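F420-dependent methylenetetrahydromethanopterin dehydrogenase (Methanopyrus kandleri, PDB 1QV9) catalyses the reversible, coenzyme F420-dependent reduction of methenyl-tetrahydromethanopterin to methylene-tetrahydromethanopterin, a step of methanogenesis from carbon dioxide. Local coordinates at residues Ile9-Leu14 with Val38-Lys43; Ile68-Pro73 with Ala94-Asp99; Lys82-Leu87 with Glu110-Gly115; Leu118-Ala123 with Lys180-Arg185. All coordinates share one frame; numbering follows the deposited sequence.

Contact 1: Ile9-Leu14 with Val38-Lys43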
# COMPACT_ATOMS: atom_id res chain seq x y z
N ILE A 9 -27.90 -17.43 21.73
CA ILE A 9 -29.02 -17.26 20.79
C ILE A 9 -28.61 -16.16 19.82
O ILE A 9 -28.22 -15.08 20.26
CB ILE A 9 -30.30 -16.85 21.53
CG1 ILE A 9 -30.60 -17.82 22.66
CG2 ILE A 9 -31.47 -16.77 20.55
CD1 ILE A 9 -31.72 -17.31 23.62
N LYS A 10 -28.72 -16.42 18.51
CA LYS A 10 -28.30 -15.45 17.51
C LYS A 10 -29.44 -15.13 16.55
O LYS A 10 -29.91 -16.00 15.81
CB LYS A 10 -27.10 -16.00 16.68
CG LYS A 10 -25.88 -16.37 17.51
CD LYS A 10 -24.67 -16.78 16.67
CE LYS A 10 -23.52 -17.20 17.59
NZ LYS A 10 -22.22 -17.29 16.87
N CYS A 11 -29.90 -13.88 16.60
CA CYS A 11 -30.97 -13.39 15.72
C CYS A 11 -30.50 -12.08 15.11
O CYS A 11 -30.19 -11.12 15.84
CB CYS A 11 -32.26 -13.18 16.51
SG CYS A 11 -32.94 -14.68 17.26
N GLY A 12 -30.48 -12.00 13.78
CA GLY A 12 -29.95 -10.81 13.14
C GLY A 12 -28.44 -10.98 13.14
O GLY A 12 -27.96 -12.01 13.62
N ASN A 13 -27.69 -10.03 12.61
CA ASN A 13 -26.24 -10.25 12.67
C ASN A 13 -25.47 -9.02 13.09
O ASN A 13 -25.72 -7.90 12.62
CB ASN A 13 -25.70 -10.73 11.32
CG ASN A 13 -24.24 -11.17 11.40
OD1 ASN A 13 -23.87 -12.04 12.22
ND2 ASN A 13 -23.40 -10.56 10.57
N LEU A 14 -24.53 -9.25 13.98
CA LEU A 14 -23.63 -8.24 14.49
C LEU A 14 -22.27 -8.93 14.42
O LEU A 14 -22.19 -10.16 14.52
CB LEU A 14 -24.00 -7.94 15.96
CG LEU A 14 -24.17 -6.53 16.51
CD1 LEU A 14 -24.95 -5.65 15.55
CD2 LEU A 14 -24.85 -6.63 17.87
N VAL A 38 -28.20 -21.49 19.01
CA VAL A 38 -29.46 -21.63 18.27
C VAL A 38 -29.89 -20.27 17.76
O VAL A 38 -29.49 -19.25 18.32
CB VAL A 38 -30.59 -22.21 19.14
CG1 VAL A 38 -30.19 -23.59 19.64
CG2 VAL A 38 -30.92 -21.26 20.32
N GLY A 39 -30.69 -20.22 16.69
CA GLY A 39 -31.09 -18.92 16.20
C GLY A 39 -31.94 -19.05 14.97
O GLY A 39 -32.24 -20.17 14.52
N THR A 40 -32.34 -17.91 14.45
CA THR A 40 -33.18 -17.83 13.25
C THR A 40 -32.46 -17.09 12.13
O THR A 40 -33.08 -16.39 11.32
CB THR A 40 -34.50 -17.07 13.56
OG1 THR A 40 -34.19 -15.82 14.17
CG2 THR A 40 -35.38 -17.89 14.49
N SER A 41 -31.14 -17.22 12.09
CA SER A 41 -30.32 -16.58 11.08
C SER A 41 -30.50 -15.05 11.15
O SER A 41 -30.59 -14.49 12.26
CB SER A 41 -30.67 -17.16 9.68
OG SER A 41 -29.72 -16.72 8.73
N VAL A 42 -30.61 -14.37 10.01
CA VAL A 42 -30.70 -12.91 10.00
C VAL A 42 -32.05 -12.33 10.44
O VAL A 42 -32.16 -11.12 10.70
CB VAL A 42 -30.44 -12.38 8.58
CG1 VAL A 42 -29.08 -12.86 8.04
CG2 VAL A 42 -31.53 -12.89 7.69
N LYS A 43 -33.08 -13.16 10.53
CA LYS A 43 -34.38 -12.63 10.90
C LYS A 43 -34.44 -12.34 12.39
O LYS A 43 -34.03 -13.16 13.22
CB LYS A 43 -35.50 -13.58 10.46
CG LYS A 43 -35.63 -13.62 8.92
CD LYS A 43 -36.93 -14.29 8.48
CE LYS A 43 -37.03 -14.40 6.94
NZ LYS A 43 -36.75 -13.12 6.24
O HOH W 1 -28.93 -17.83 13.78
O HOH W 2 -27.43 -14.92 12.98

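Contact 2: Ile68-Pro73 with Ala94-Asp99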
# COMPACT_ATOMS: atom_id res chain seq x y z
N ILE A 68 -27.28 -17.86 29.71
CA ILE A 68 -27.75 -17.78 28.32
C ILE A 68 -27.36 -16.41 27.77
O ILE A 68 -27.42 -15.42 28.49
CB ILE A 68 -29.26 -17.94 28.26
CG1 ILE A 68 -29.61 -19.35 28.76
CG2 ILE A 68 -29.77 -17.78 26.81
CD1 ILE A 68 -31.08 -19.68 28.82
N VAL A 69 -26.92 -16.37 26.51
CA VAL A 69 -26.51 -15.12 25.89
C VAL A 69 -27.36 -14.90 24.66
O VAL A 69 -27.59 -15.83 23.89
CB VAL A 69 -25.01 -15.16 25.46
CG1 VAL A 69 -24.60 -13.81 24.87
CG2 VAL A 69 -24.12 -15.55 26.64
N TYR A 70 -27.90 -13.71 24.51
CA TYR A 70 -28.66 -13.38 23.30
C TYR A 70 -27.85 -12.29 22.62
O TYR A 70 -27.51 -11.28 23.24
CB TYR A 70 -30.04 -12.84 23.64
CG TYR A 70 -30.77 -12.28 22.43
CD1 TYR A 70 -30.59 -10.95 22.02
CD2 TYR A 70 -31.57 -13.12 21.65
CE1 TYR A 70 -31.19 -10.46 20.84
CE2 TYR A 70 -32.17 -12.63 20.47
CZ TYR A 70 -31.98 -11.32 20.08
OH TYR A 70 -32.64 -10.84 18.95
N GLY A 71 -27.51 -12.49 21.34
CA GLY A 71 -26.72 -11.50 20.62
C GLY A 71 -27.37 -11.14 19.28
O GLY A 71 -27.88 -12.03 18.58
N GLY A 72 -27.36 -9.86 18.95
CA GLY A 72 -27.91 -9.42 17.68
C GLY A 72 -28.07 -7.92 17.73
O GLY A 72 -27.90 -7.31 18.80
N PRO A 73 -28.39 -7.30 16.59
CA PRO A 73 -28.55 -5.85 16.56
C PRO A 73 -29.70 -5.32 17.41
O PRO A 73 -30.68 -6.03 17.70
CB PRO A 73 -28.80 -5.55 15.09
CG PRO A 73 -28.24 -6.74 14.35
CD PRO A 73 -28.57 -7.88 15.25
N ALA A 94 -28.75 -14.18 32.30
CA ALA A 94 -28.61 -13.89 30.87
C ALA A 94 -27.88 -12.59 30.59
O ALA A 94 -27.93 -11.63 31.38
CB ALA A 94 -30.02 -13.84 30.24
N VAL A 95 -27.26 -12.53 29.41
CA VAL A 95 -26.49 -11.39 28.96
C VAL A 95 -26.92 -11.06 27.55
O VAL A 95 -27.12 -11.97 26.73
CB VAL A 95 -24.96 -11.73 28.91
CG1 VAL A 95 -24.15 -10.51 28.36
CG2 VAL A 95 -24.47 -12.13 30.30
N ILE A 96 -27.09 -9.77 27.28
CA ILE A 96 -27.47 -9.29 25.96
C ILE A 96 -26.25 -8.68 25.28
O ILE A 96 -25.61 -7.78 25.84
CB ILE A 96 -28.57 -8.17 26.08
CG1 ILE A 96 -29.80 -8.68 26.85
CG2 ILE A 96 -29.01 -7.68 24.71
CD1 ILE A 96 -30.44 -9.91 26.27
N ILE A 97 -25.93 -9.14 24.08
CA ILE A 97 -24.83 -8.56 23.30
C ILE A 97 -25.52 -7.73 22.25
O ILE A 97 -26.38 -8.25 21.54
CB ILE A 97 -23.95 -9.67 22.62
CG1 ILE A 97 -23.11 -10.45 23.67
CG2 ILE A 97 -23.12 -9.05 21.51
CD1 ILE A 97 -22.74 -9.73 24.92
N GLY A 98 -25.17 -6.45 22.17
CA GLY A 98 -25.78 -5.54 21.21
C GLY A 98 -24.85 -4.45 20.72
O GLY A 98 -23.67 -4.50 20.98
N ASP A 99 -25.43 -3.48 20.02
CA ASP A 99 -24.72 -2.34 19.45
C ASP A 99 -25.16 -1.05 20.15
O ASP A 99 -25.87 -1.09 21.16
CB ASP A 99 -24.91 -2.27 17.91
CG ASP A 99 -26.36 -2.37 17.45
OD1 ASP A 99 -26.61 -2.17 16.24
OD2 ASP A 99 -27.23 -2.62 18.28

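Contact 3: Lys82-Leu87 with Glu110-Gly115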
# COMPACT_ATOMS: atom_id res chain seq x y z
N LYS A 82 -38.53 -8.57 22.84
CA LYS A 82 -39.25 -9.78 23.19
C LYS A 82 -38.27 -10.80 23.82
O LYS A 82 -38.60 -11.44 24.81
CB LYS A 82 -39.91 -10.35 21.93
CG LYS A 82 -40.78 -11.57 22.17
CD LYS A 82 -41.90 -11.33 23.20
CE LYS A 82 -42.85 -12.53 23.27
NZ LYS A 82 -43.89 -12.36 24.32
N ALA A 83 -37.08 -10.94 23.25
CA ALA A 83 -36.11 -11.85 23.84
C ALA A 83 -35.77 -11.38 25.26
O ALA A 83 -35.59 -12.22 26.16
CB ALA A 83 -34.83 -11.88 23.02
N ARG A 84 -35.61 -10.06 25.44
CA ARG A 84 -35.28 -9.54 26.76
C ARG A 84 -36.37 -9.88 27.75
O ARG A 84 -36.08 -10.35 28.83
CB ARG A 84 -35.02 -8.03 26.71
CG ARG A 84 -33.69 -7.69 26.04
CD ARG A 84 -33.34 -6.23 26.20
NE ARG A 84 -34.21 -5.34 25.44
CZ ARG A 84 -35.05 -4.48 25.99
NH1 ARG A 84 -35.81 -3.71 25.22
NH2 ARG A 84 -35.13 -4.38 27.32
N GLU A 85 -37.63 -9.69 27.37
CA GLU A 85 -38.73 -10.03 28.27
C GLU A 85 -38.71 -11.51 28.66
O GLU A 85 -38.82 -11.87 29.84
CB GLU A 85 -40.06 -9.77 27.60
CG GLU A 85 -40.39 -8.34 27.34
CD GLU A 85 -41.81 -8.22 26.78
OE1 GLU A 85 -42.74 -8.79 27.41
OE2 GLU A 85 -41.99 -7.56 25.73
N MSE A 86 -38.58 -12.37 27.66
CA MSE A 86 -38.56 -13.80 27.90
C MSE A 86 -37.39 -14.26 28.77
O MSE A 86 -37.57 -15.07 29.66
CB MSE A 86 -38.57 -14.55 26.56
CG MSE A 86 -39.73 -14.12 25.66
SE MSE A 86 -39.65 -14.88 23.88
CE MSE A 86 -39.87 -16.78 24.33
N LEU A 87 -36.19 -13.75 28.50
CA LEU A 87 -35.03 -14.13 29.29
C LEU A 87 -35.11 -13.57 30.70
O LEU A 87 -34.69 -14.23 31.65
CB LEU A 87 -33.74 -13.67 28.58
CG LEU A 87 -33.52 -14.46 27.28
CD1 LEU A 87 -32.35 -13.86 26.51
CD2 LEU A 87 -33.27 -15.95 27.58
N GLU A 110 -31.19 -3.33 33.16
CA GLU A 110 -30.74 -3.47 34.55
C GLU A 110 -31.94 -3.84 35.43
O GLU A 110 -31.83 -4.68 36.30
CB GLU A 110 -30.06 -2.19 35.03
CG GLU A 110 -28.81 -1.88 34.18
CD GLU A 110 -28.05 -0.64 34.60
OE1 GLU A 110 -28.50 0.06 35.54
OE2 GLU A 110 -27.01 -0.34 33.98
N GLU A 111 -33.09 -3.25 35.14
CA GLU A 111 -34.30 -3.57 35.90
C GLU A 111 -34.72 -5.02 35.63
O GLU A 111 -35.28 -5.68 36.50
CB GLU A 111 -35.44 -2.63 35.50
CG GLU A 111 -36.71 -2.84 36.33
CD GLU A 111 -37.87 -1.96 35.86
OE1 GLU A 111 -37.66 -0.73 35.71
OE2 GLU A 111 -38.98 -2.50 35.67
N GLN A 112 -34.42 -5.52 34.43
CA GLN A 112 -34.77 -6.88 34.03
C GLN A 112 -33.78 -7.88 34.58
O GLN A 112 -33.94 -9.08 34.37
CB GLN A 112 -34.82 -7.01 32.48
CG GLN A 112 -36.00 -6.32 31.84
CD GLN A 112 -35.91 -6.27 30.31
OE1 GLN A 112 -34.87 -5.95 29.75
NE2 GLN A 112 -37.02 -6.56 29.63
N GLY A 113 -32.74 -7.39 35.26
CA GLY A 113 -31.76 -8.27 35.85
C GLY A 113 -30.86 -8.90 34.81
O GLY A 113 -30.26 -9.94 35.06
N LEU A 114 -30.73 -8.22 33.68
CA LEU A 114 -29.91 -8.74 32.58
C LEU A 114 -28.55 -8.06 32.48
O LEU A 114 -28.44 -6.87 32.76
CB LEU A 114 -30.63 -8.51 31.25
CG LEU A 114 -31.97 -9.22 31.06
CD1 LEU A 114 -32.67 -8.63 29.81
CD2 LEU A 114 -31.78 -10.72 30.94
N GLY A 115 -27.52 -8.84 32.13
CA GLY A 115 -26.22 -8.25 31.87
C GLY A 115 -26.22 -7.78 30.41
O GLY A 115 -27.14 -8.09 29.62

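Contact 4: Leu118-Ala123 with Lys180-Arg185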
# COMPACT_ATOMS: atom_id res chain seq x y z
N LEU A 118 -22.50 -3.82 25.16
CA LEU A 118 -22.92 -3.04 24.00
C LEU A 118 -21.66 -2.57 23.28
O LEU A 118 -20.84 -1.87 23.85
CB LEU A 118 -23.76 -1.84 24.44
CG LEU A 118 -25.04 -2.29 25.17
CD1 LEU A 118 -25.84 -1.05 25.55
CD2 LEU A 118 -25.90 -3.18 24.23
N VAL A 119 -21.49 -2.97 22.02
CA VAL A 119 -20.30 -2.65 21.26
C VAL A 119 -20.63 -1.53 20.27
O VAL A 119 -21.22 -1.78 19.20
CB VAL A 119 -19.80 -3.93 20.54
CG1 VAL A 119 -18.49 -3.67 19.81
CG2 VAL A 119 -19.59 -5.02 21.59
N LYS A 120 -20.24 -0.30 20.61
CA LYS A 120 -20.57 0.82 19.74
C LYS A 120 -19.95 0.74 18.34
O LYS A 120 -20.56 1.12 17.35
CB LYS A 120 -20.27 2.17 20.43
CG LYS A 120 -21.00 2.27 21.76
CD LYS A 120 -20.86 3.65 22.44
CE LYS A 120 -21.81 4.64 21.80
NZ LYS A 120 -21.74 5.98 22.47
N PRO A 121 -18.72 0.22 18.23
CA PRO A 121 -18.18 0.16 16.87
C PRO A 121 -18.76 -0.97 15.97
O PRO A 121 -18.40 -1.06 14.79
CB PRO A 121 -16.67 -0.04 17.05
CG PRO A 121 -16.45 -0.26 18.53
CD PRO A 121 -17.67 0.19 19.27
N ASP A 122 -19.66 -1.80 16.52
CA ASP A 122 -20.27 -2.90 15.75
C ASP A 122 -21.41 -2.27 14.99
O ASP A 122 -22.59 -2.44 15.33
CB ASP A 122 -20.79 -3.96 16.73
CG ASP A 122 -20.84 -5.34 16.13
OD1 ASP A 122 -21.15 -5.44 14.92
OD2 ASP A 122 -20.61 -6.33 16.87
N ALA A 123 -21.04 -1.57 13.93
CA ALA A 123 -21.97 -0.75 13.16
C ALA A 123 -22.89 -1.41 12.15
O ALA A 123 -22.50 -2.33 11.45
CB ALA A 123 -21.15 0.33 12.45
N LYS A 180 -21.96 -5.23 32.63
CA LYS A 180 -22.67 -4.01 32.25
C LYS A 180 -21.55 -3.23 31.55
O LYS A 180 -20.92 -2.34 32.13
CB LYS A 180 -23.21 -3.27 33.47
CG LYS A 180 -24.33 -4.02 34.13
CD LYS A 180 -25.02 -3.17 35.19
CE LYS A 180 -24.12 -2.94 36.39
NZ LYS A 180 -24.87 -2.22 37.49
N LEU A 181 -21.28 -3.59 30.30
CA LEU A 181 -20.19 -2.97 29.55
C LEU A 181 -20.61 -2.26 28.30
O LEU A 181 -21.46 -2.74 27.57
CB LEU A 181 -19.16 -4.03 29.13
CG LEU A 181 -18.39 -4.78 30.20
CD1 LEU A 181 -17.50 -5.81 29.53
CD2 LEU A 181 -17.53 -3.79 31.03
N VAL A 182 -20.00 -1.10 28.07
CA VAL A 182 -20.26 -0.33 26.86
C VAL A 182 -18.87 -0.08 26.30
O VAL A 182 -18.02 0.61 26.90
CB VAL A 182 -20.98 1.00 27.15
CG1 VAL A 182 -21.16 1.76 25.89
CG2 VAL A 182 -22.32 0.73 27.80
N ILE A 183 -18.62 -0.66 25.13
CA ILE A 183 -17.32 -0.59 24.50
C ILE A 183 -17.25 0.39 23.35
O ILE A 183 -18.15 0.45 22.49
CB ILE A 183 -16.92 -2.00 23.96
CG1 ILE A 183 -16.88 -3.00 25.13
CG2 ILE A 183 -15.56 -1.95 23.21
CD1 ILE A 183 -16.76 -4.47 24.70
N ASP A 184 -16.19 1.18 23.37
CA ASP A 184 -15.93 2.12 22.30
C ASP A 184 -14.46 2.47 22.22
O ASP A 184 -13.62 1.84 22.89
CB ASP A 184 -16.83 3.35 22.40
CG ASP A 184 -16.49 4.27 23.59
OD1 ASP A 184 -15.51 4.01 24.33
OD2 ASP A 184 -17.22 5.27 23.78
N ARG A 185 -14.14 3.45 21.37
CA ARG A 185 -12.78 3.89 21.18
C ARG A 185 -12.01 4.11 22.48
O ARG A 185 -10.88 3.63 22.65
CB ARG A 185 -12.82 5.19 20.35
CG ARG A 185 -11.48 5.81 20.09
CD ARG A 185 -11.37 7.22 20.60
NE ARG A 185 -12.43 8.12 20.14
CZ ARG A 185 -12.73 9.23 20.80
NH1 ARG A 185 -13.69 10.04 20.37
NH2 ARG A 185 -12.10 9.51 21.93
O HOH W 3 -18.93 6.68 21.90

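Contact 1: Ile9-Leu14 with Val38-Lys43
Cys11 and Thr40 meet where two neighbouring parallel strands run out into loops, SG lying 3.5 Å from OG1. Thr40 OG1 sits between its own backbone N and carbonyl carbon (chi1 52°), a rotamer that brings the hydroxyl round to donate to Lys43 O at 2.8 Å; this side-chain bond spans the type II' turn from Thr40 to Lys43, whose own backbone bond, Lys43 N to Thr40 O, is weak. Cys11 CB packs against the same Lys43 carbonyl oxygen. Within the turn, Ser41 O accepts from Gly12 N over 2.9 Å, while Gly12 CA rests 3.3 Å from Val42 O. With phi at 82° and psi at 180°, a side chain on Gly12 would press on the preceding carbonyl. Gly39 is constrained from across the contact, since a CB there would run into Lys10 O.

Farther back the strands pair normally: Lys10 N bonds to Val38 O at 2.9 Å, and Ile9 CG1 touches Val38 CG2 at 4.2 Å on the face covered by helix 46-63. The return bond from Thr40 N to Lys10 O is weak as the strands part. There a water bridges them, donating to Lys10 O and accepting from Ser41 N.

The outer shell is largely polar. Lys10 NZ forms a salt bridge with Asp21, whereas Lys43 NZ reaches Asp25 of the second subunit and Ser41 OG bonds to Asp21 of that subunit. Val38 and Gly39 also join an antiparallel ladder with the second subunit, continuing the sheet across the interface. The pair belongs to a beta-alpha-beta unit of a parallel alpha/beta domain, seen at the C-terminal ends of its strands.

Contact 2: Ile68-Pro73 with Ala94-Asp99
Strands 68-71 and 94-99 run parallel, their axes 4.7 Å apart at closest approach and inclined by 17°. The ladder is regular: Ile68 O accepts from Val95 N, Val95 O from Tyr70 N, Tyr70 O from Ile97 N at 2.8 Å, and Ile97 O from Gly72 N at 3.2 Å. This last bond is the longest of the four, where the first strand gives way to the loop.

On one face, Val69 CG1 meets Ile97 CG1 at 3.9 Å beneath Phe161 of helix 153-169. Val69 CG1 lies opposite its own backbone N (chi1 -177°), which also sets it over Val95 O. On the other face, Ile96 CD1 folds back to Tyr70 CB at 4.0 Å, and helix 78-88 covers the tyrosine. Past the ladder, Asp99 points toward Pro73, and Asp99 OD2 lies 3.8 Å from Pro73 C. The same oxygen accepts a hydrogen bond from Asn74 N. An alanine at Asp99 would remove the carboxylate, and would probably leave Asn74 N without this acceptor and the loop beyond Pro73 less firmly held.

Chemically, the contact changes along its length, from buried aliphatic packing on both faces of the ladder to a carboxylate tying down the loop at its C-terminal end.

Contact 3: Lys82-Leu87 with Glu110-Gly115
Arg84 and Gln112 cross at about a right angle, with the guanidinium and amide planes 61° apart. NH2 of Arg84 donates to Gln112 OE1 at 2.9 Å, but the bond is far from straight (133° at the hydrogen). OE1 lies at the guanidinium edge, somewhat out of its plane, and the donor is likewise tilted from the plane of the amide. Gln112 reaches across with its chain extended beyond CG, and its amide also lies against the arginine stem, OE1 being 3.7 Å from Arg84 CB. Bending at chi3 (-69°) swings the guanidinium back to this oxygen.

Leu114 crosses Arg84 at a similarly steep angle: its CD1 packs 3.9 Å from Arg84 CB, and CD2 approaches Leu87 CB at 4.3 Å. Gly113, whose positive phi belongs to the Schellman motif ending helix 106-111, separates the polar Gln112 from this apolar branch.

Arg84 NH2 also forms a salt bridge with Glu108. A leucine in place of Gln112 would remove the amide oxygen, so Arg84 NH2 would probably lose this acceptor and depend more on Glu108. The buried guanidinium thus joins helix 78-88 to helix 106-111 and the residue after it through the Glu108 carboxylate and the Gln112 amide oxygen, while Pro75 O holds NE, above an apolar layer against strand 94-99.

Contact 4: Leu118-Ala123 with Lys180-Arg185
The flat group of the contact is the Asp184 carboxylate, whose OD2 lies 2.9 Å from a water that accepts from Lys120 NZ and may donate to the carboxylate. Asp184 OD1 receives a weak hydrogen bond from Asn186 N. The charged ends of Lys120 and Asp184 do not touch directly, NZ and OD2 being 4.8 Å apart, and the water lies between the opposite charges, probably bridging them. The puckered ring of Pro121 meets the end of strand 180-183 through its CD corner, which lies 3.3 Å from Ile183 O and 4.0 Å from Asp184 CA; Leu207 and Ala210 of helix 197-223 also pack on this proline.

Lys120 and Asp184 lie side by side and point the same way. A bend at chi3 (79°) turns the lysine chain after CD, whose approach to Asp184 CB is 4.0 Å; CD also packs on Val182 CG1, so the aliphatic stem covers the partly exposed Val182. Glu211 makes a long, weak ion pair with the same ammonium.

Behind these side chains the backbone ladder is parallel: Leu118 N bonds to Leu181 O, Ile183 N to Leu118 O at 2.8 Å, and Lys120 N to Ile183 O at 2.9 Å. The first two are nearly straight at the hydrogen. On the face bearing Val119 and Ile183, CG2 of the former meets CD1 of the latter at 4.2 Å, under Val153.

From the last ladder residue, Val119, a type I turn to Asp122 leads the chain away. The pair forms one margin of the six-stranded parallel sheet, where strand 180-183 is outermost within this chain and the alpha/beta domain meets the helix bundle.

Overall arrangement
Contacts 1, 2 and 4 are parallel strand pairs of one sheet, with contact 2 between the others. Contact 1 adjoins it through bonds from Ile9 to Val69 and Gly71, and contact 4 through Gly98 O and Val119 N. Contact 2 is buried and largely apolar. The outer two carry more polar chemistry: contact 1, itself buried, extends into a subunit interface that includes a salt bridge from Lys43 to Asp25 of the second subunit, while partly buried contact 4 has a water between its opposite charges. Contact 3 instead packs helix 78-88, the crossover between the strands of contact 2, against the end of helix 106-111; it lies farthest of the four from the chain centre, and Leu114 touches Ala94 of contact 2.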